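Local coordinates for alpha-L-rhamnosidase (Streptomyces avermitilis, PDB 3W5M), which hydrolyses terminal non-reducing alpha-L-rhamnose residues from citrus flavonoids and gum arabic, and carries a calcium-dependent module that binds L-rhamnose, at residues Val239-Leu242 with Gly247-Lys250; Ala127-Ala132 with Ala423-Ile428. One frame throughout, in Å; residues are numbered along the deposited sequence.

Contact 2 brings together residues far apart in the chain: 127-132 comes just ahead of the region assigned to the carbohydrate-binding module CBM67, about 133-297, whereas 423-428 follows it by more than a hundred residues. Contact 1, 239-242 with 247-250, falls between them and is local, the hairpin of strands 235-244 and 247-252 within the module. The contact centres are about 17 Å apart and their nearest atoms about 7 Å, and they share no sheet. Contact 1 belongs to a four-stranded antiparallel sheet of the module; contact 2 sets helix 127-130 beside strand 422-424 of a separate seven-stranded sheet, onto which the chain, leaving it at strand 123-124, packs back before entering the module.

Contact 1: residues Val239-Leu242 with Gly247-Lys250; sequences VLVL and GEKK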
ATOM      1  N   VAL A 239      28.460  25.293   0.327  1.00 18.50           N
ATOM      2  CA  VAL A 239      28.466  26.213  -0.814  1.00 19.50           C
ATOM      3  C   VAL A 239      27.326  27.204  -0.610  1.00 19.86           C
ATOM      4  O   VAL A 239      26.203  26.817  -0.284  1.00 20.70           O
ATOM      5  CB  VAL A 239      28.278  25.529  -2.196  1.00 19.44           C
ATOM      6  CG1 VAL A 239      28.366  26.568  -3.320  1.00 20.22           C
ATOM      7  CG2 VAL A 239      29.322  24.448  -2.429  1.00 22.78           C
ATOM      8  N   LEU A 240      27.643  28.469  -0.797  1.00 21.01           N
ATOM      9  CA  LEU A 240      26.624  29.514  -0.817  1.00 21.55           C
ATOM     10  C   LEU A 240      26.489  29.931  -2.271  1.00 22.66           C
ATOM     11  O   LEU A 240      27.447  30.419  -2.872  1.00 22.84           O
ATOM     12  CB  LEU A 240      27.025  30.684   0.083  1.00 19.85           C
ATOM     13  CG  LEU A 240      26.195  31.989  -0.006  1.00 20.02           C
ATOM     14  CD1 LEU A 240      24.806  31.742   0.559  1.00 21.68           C
ATOM     15  CD2 LEU A 240      26.916  33.075   0.774  1.00 22.16           C
ATOM     16  N   VAL A 241      25.321  29.665  -2.857  1.00 23.88           N
ATOM     17  CA  VAL A 241      25.061  30.034  -4.270  1.00 25.31           C
ATOM     18  C   VAL A 241      24.244  31.323  -4.319  1.00 24.99           C
ATOM     19  O   VAL A 241      23.160  31.378  -3.778  1.00 27.74           O
ATOM     20  CB  VAL A 241      24.273  28.942  -5.017  1.00 24.97           C
ATOM     21  CG1 VAL A 241      23.919  29.413  -6.430  1.00 25.90           C
ATOM     22  CG2 VAL A 241      25.095  27.653  -5.103  1.00 26.99           C
ATOM     23  N   LEU A 242      24.763  32.342  -4.971  1.00 26.56           N
ATOM     24  CA  LEU A 242      24.006  33.567  -5.146  1.00 26.95           C
ATOM     25  C   LEU A 242      23.615  33.664  -6.610  1.00 29.64           C
ATOM     26  O   LEU A 242      24.485  33.652  -7.494  1.00 30.81           O
ATOM     27  CB  LEU A 242      24.847  34.779  -4.753  1.00 26.71           C
ATOM     28  CG  LEU A 242      25.417  34.958  -3.337  1.00 28.28           C
ATOM     29  CD1 LEU A 242      24.377  34.575  -2.286  1.00 28.09           C
ATOM     30  CD2 LEU A 242      26.745  34.221  -3.114  1.00 28.10           C
ATOM     31  N   GLY A 247      24.015  35.215 -14.081  1.00 52.70           N
ATOM     32  CA  GLY A 247      24.532  33.918 -13.649  1.00 50.35           C
ATOM     33  C   GLY A 247      24.674  33.701 -12.144  1.00 47.34           C
ATOM     34  O   GLY A 247      24.124  34.450 -11.337  1.00 45.07           O
ATOM     35  N   GLU A 248      25.413  32.654 -11.783  1.00 43.58           N
ATOM     36  CA  GLU A 248      25.648  32.288 -10.391  1.00 43.30           C
ATOM     37  C   GLU A 248      27.000  32.777  -9.904  1.00 42.86           C
ATOM     38  O   GLU A 248      27.951  32.890 -10.679  1.00 45.11           O
ATOM     39  CB  GLU A 248      25.605  30.773 -10.220  1.00 45.11           C
ATOM     40  CG  GLU A 248      24.246  30.139 -10.459  1.00 52.66           C
ATOM     41  CD  GLU A 248      24.203  28.678 -10.048  1.00 54.98           C
ATOM     42  OE1 GLU A 248      25.276  28.029 -10.005  1.00 57.04           O
ATOM     43  OE2 GLU A 248      23.091  28.173  -9.766  1.00 53.55           O
ATOM     44  N   LYS A 249      27.076  33.072  -8.613  1.00 39.05           N
ATOM     45  CA  LYS A 249      28.355  33.221  -7.921  1.00 35.03           C
ATOM     46  C   LYS A 249      28.358  32.225  -6.752  1.00 31.76           C
ATOM     47  O   LYS A 249      27.378  32.145  -5.999  1.00 28.41           O
ATOM     48  CB  LYS A 249      28.532  34.656  -7.430  1.00 34.65           C
ATOM     49  CG  LYS A 249      29.589  34.859  -6.350  1.00 40.09           C
ATOM     50  CD  LYS A 249      30.995  35.080  -6.912  1.00 44.26           C
ATOM     51  CE  LYS A 249      31.966  35.531  -5.827  1.00 44.50           C
ATOM     52  NZ  LYS A 249      31.409  36.669  -5.035  1.00 50.08           N
ATOM     53  N   LYS A 250      29.441  31.459  -6.613  1.00 28.98           N
ATOM     54  CA  LYS A 250      29.538  30.493  -5.512  1.00 28.48           C
ATOM     55  C   LYS A 250      30.629  30.877  -4.518  1.00 26.75           C
ATOM     56  O   LYS A 250      31.712  31.281  -4.924  1.00 27.76           O
ATOM     57  CB  LYS A 250      29.797  29.094  -6.060  1.00 29.83           C
ATOM     58  CG  LYS A 250      28.608  28.510  -6.816  1.00 31.71           C
ATOM     59  CD  LYS A 250      28.935  27.123  -7.323  1.00 33.13           C
ATOM     60  CE  LYS A 250      27.921  26.672  -8.355  1.00 34.79           C
ATOM     61  NZ  LYS A 250      27.946  25.190  -8.424  1.00 37.11           N
TER
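Leu242 and Lys249 form the antiparallel hydrogen-bonded pair of this beta hairpin, each backbone giving and taking one bond. Leu242 N donates to Lys249 O at 2.8 Å in an almost perfectly straight bond (179° at the hydrogen), and Lys249 N returns to Leu242 O at 2.9 Å. Next to them Val241 and Lys250 make a non-hydrogen-bonded pair. CA-H...O contacts supplement the ladder along its length: Lys250 CA approaches Leu240 O at 3.4 Å, and Glu248 CA lies equally close to Leu242 O.

The apolar contacts are made largely by the valines on one face of the sheet. Lys250 extends beyond CG and runs alongside Val241, whose CG2 is 4.0 Å from Lys250 CG, while Val239 CG1 packs on the same methylenes, 4.0 Å from Lys250 CB. With CG1 anti to its backbone N (chi1 175°), Val241 places that methyl against the carboxylate of Glu248, 3.7 Å from OE2. On the other face Leu242 CD2 comes within 3.6 Å of Lys249 O, while the bent lysine chain leads its amine away.

Beta-branched valine suits the buried strand, which also bonds to strand 171-179 through Val239 and Val241; lysine suits the outer strand 247-252, combining an aliphatic stem with a charged end. Gly247, at phi 96°, adopts a backbone shape that would jam a CB against the preceding carbonyl. The chemistry thus implies a sheet edge joined by backbone bonds, with the methylenes of Lys250 covering the valines and the Glu248 carboxylate resting beside a methyl.

Contact 2: residues Ala127-Ala132 with Ala423-Ile428; sequences APLTEA and AASGPI
Leu129 makes every direct contact here, its two methyls meeting Ala423, Ala424 and Ser425 in turn. CD1 lies against the backbone, 3.6 Å from Ala424 CA and 3.7 Å from Ala423 C, and also reaches Ala423 CB at 3.9 Å. With CG anti to its own carbonyl carbon (chi1 -60°) and CD1 continuing the chain (chi2 -178°), the leucine reaches over the strand with CD1, while CD2 branches toward Ser425, 4.0 Å from its CB. No hydrogen bond crosses, so this is van der Waals contact; Ala423, whose short CB faces the helix, lets a methyl come close to the main chain, while Ala424 turns its CB away and offers its CA.

In the next shell, Glu131 N bonds to Ala127 O at 2.9 Å, closing the short helical turn, while Thr130 OG1 donates to Glu131 OE2 at 3.2 Å from above the carboxylate plane. That same oxygen forms a salt bridge with Arg396, and Leu129 O accepts from Asn303 ND2. On the strand side, Ala423 and Ala424 bond through their backbones to Leu459 and Gln304 in flanking strands. The result is a one-turn helix packed through a single leucine on a strand of the seven-stranded antiparallel sheet.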
ATOM      1  N   ALA A 127      19.101  19.066 -15.105  1.00 25.24           N
ATOM      2  CA  ALA A 127      19.844  19.046 -13.835  1.00 26.48           C
ATOM      3  C   ALA A 127      19.574  20.220 -12.868  1.00 27.64           C
ATOM      4  O   ALA A 127      19.477  19.997 -11.661  1.00 28.05           O
ATOM      5  CB  ALA A 127      21.346  18.879 -14.082  1.00 28.32           C
ATOM      6  N   PRO A 128      19.440  21.456 -13.390  1.00 27.36           N
ATOM      7  CA  PRO A 128      19.124  22.580 -12.505  1.00 27.61           C
ATOM      8  C   PRO A 128      17.795  22.410 -11.725  1.00 28.12           C
ATOM      9  O   PRO A 128      17.601  23.047 -10.683  1.00 28.51           O
ATOM     10  CB  PRO A 128      19.016  23.772 -13.474  1.00 28.65           C
ATOM     11  CG  PRO A 128      19.824  23.396 -14.665  1.00 28.90           C
ATOM     12  CD  PRO A 128      19.793  21.894 -14.761  1.00 28.73           C
ATOM     13  N   LEU A 129      16.895  21.562 -12.229  1.00 25.55           N
ATOM     14  CA  LEU A 129      15.569  21.365 -11.626  1.00 25.77           C
ATOM     15  C   LEU A 129      15.463  20.070 -10.792  1.00 26.62           C
ATOM     16  O   LEU A 129      14.605  19.958  -9.919  1.00 26.19           O
ATOM     17  CB  LEU A 129      14.467  21.427 -12.704  1.00 25.14           C
ATOM     18  CG  LEU A 129      14.338  22.725 -13.523  1.00 25.72           C
ATOM     19  CD1 LEU A 129      13.167  22.616 -14.513  1.00 23.27           C
ATOM     20  CD2 LEU A 129      14.176  23.950 -12.627  1.00 26.74           C
ATOM     21  N   THR A 130      16.339  19.109 -11.059  1.00 26.69           N
ATOM     22  CA  THR A 130      16.245  17.809 -10.400  1.00 27.79           C
ATOM     23  C   THR A 130      17.402  17.551  -9.431  1.00 31.94           C
ATOM     24  O   THR A 130      17.393  16.550  -8.709  1.00 33.88           O
ATOM     25  CB  THR A 130      16.228  16.660 -11.413  1.00 28.97           C
ATOM     26  OG1 THR A 130      17.415  16.707 -12.223  1.00 29.24           O
ATOM     27  CG2 THR A 130      14.991  16.730 -12.286  1.00 28.09           C
ATOM     28  N   GLU A 131      18.426  18.399  -9.457  1.00 30.98           N
ATOM     29  CA  GLU A 131      19.512  18.247  -8.496  1.00 32.85           C
ATOM     30  C   GLU A 131      19.535  19.412  -7.531  1.00 30.88           C
ATOM     31  O   GLU A 131      19.372  20.559  -7.928  1.00 33.16           O
ATOM     32  CB  GLU A 131      20.865  18.120  -9.187  1.00 36.22           C
ATOM     33  CG  GLU A 131      21.307  16.681  -9.367  1.00 40.45           C
ATOM     34  CD  GLU A 131      20.640  16.025 -10.557  1.00 44.69           C
ATOM     35  OE1 GLU A 131      21.179  16.159 -11.681  1.00 51.44           O
ATOM     36  OE2 GLU A 131      19.588  15.360 -10.362  1.00 43.84           O
ATOM     37  N   ALA A 132      19.753  19.108  -6.260  1.00 29.64           N
ATOM     38  CA  ALA A 132      19.977  20.149  -5.272  1.00 30.72           C
ATOM     39  C   ALA A 132      21.284  20.848  -5.614  1.00 31.21           C
ATOM     40  O   ALA A 132      22.183  20.224  -6.217  1.00 29.10           O
ATOM     41  CB  ALA A 132      20.044  19.545  -3.874  1.00 30.49           C
ATOM     42  N   ALA A 423      10.460  22.322 -19.365  1.00 20.19           N
ATOM     43  CA  ALA A 423      10.349  22.080 -17.927  1.00 21.15           C
ATOM     44  C   ALA A 423      10.577  23.324 -17.095  1.00 21.93           C
ATOM     45  O   ALA A 423      11.325  24.238 -17.493  1.00 24.32           O
ATOM     46  CB  ALA A 423      11.304  20.959 -17.510  1.00 18.43           C
ATOM     47  N   ALA A 424       9.930  23.360 -15.926  1.00 20.61           N
ATOM     48  CA  ALA A 424      10.091  24.439 -14.939  1.00 20.58           C
ATOM     49  C   ALA A 424       9.864  23.852 -13.561  1.00 21.09           C
ATOM     50  O   ALA A 424       9.187  22.815 -13.436  1.00 21.15           O
ATOM     51  CB  ALA A 424       9.107  25.554 -15.189  1.00 21.50           C
ATOM     52  N   SER A 425      10.368  24.537 -12.533  1.00 21.92           N
ATOM     53  CA  SER A 425      10.212  24.064 -11.146  1.00 23.84           C
ATOM     54  C   SER A 425       8.753  24.103 -10.677  1.00 24.49           C
ATOM     55  O   SER A 425       8.274  23.142 -10.075  1.00 25.41           O
ATOM     56  CB  SER A 425      11.146  24.838 -10.203  1.00 25.53           C
ATOM     57  OG  SER A 425      11.028  26.225 -10.443  1.00 30.03           O
ATOM     58  N   GLY A 426       8.030  25.185 -10.974  1.00 21.88           N
ATOM     59  CA  GLY A 426       6.632  25.281 -10.514  1.00 22.68           C
ATOM     60  C   GLY A 426       6.525  25.320  -8.984  1.00 20.23           C
ATOM     61  O   GLY A 426       7.507  25.565  -8.326  1.00 20.41           O
ATOM     62  N   PRO A 427       5.328  25.044  -8.423  1.00 19.46           N
ATOM     63  CA  PRO A 427       5.127  25.266  -6.991  1.00 19.66           C
ATOM     64  C   PRO A 427       5.501  24.094  -6.065  1.00 20.36           C
ATOM     65  O   PRO A 427       5.636  24.285  -4.847  1.00 21.03           O
ATOM     66  CB  PRO A 427       3.629  25.507  -6.899  1.00 18.06           C
ATOM     67  CG  PRO A 427       3.032  24.749  -8.023  1.00 20.71           C
ATOM     68  CD  PRO A 427       4.081  24.673  -9.110  1.00 19.38           C
ATOM     69  N   ILE A 428       5.640  22.887  -6.614  1.00 19.06           N
ATOM     70  CA  ILE A 428       5.908  21.755  -5.709  1.00 17.97           C
ATOM     71  C   ILE A 428       7.401  21.604  -5.448  1.00 20.22           C
ATOM     72  O   ILE A 428       8.120  20.909  -6.191  1.00 19.59           O
ATOM     73  CB  ILE A 428       5.282  20.434  -6.218  1.00 18.51           C
ATOM     74  CG1 ILE A 428       3.877  20.707  -6.720  1.00 19.28           C
ATOM     75  CG2 ILE A 428       5.287  19.422  -5.072  1.00 17.24           C
ATOM     76  CD1 ILE A 428       3.096  19.525  -7.284  1.00 19.20           C
TER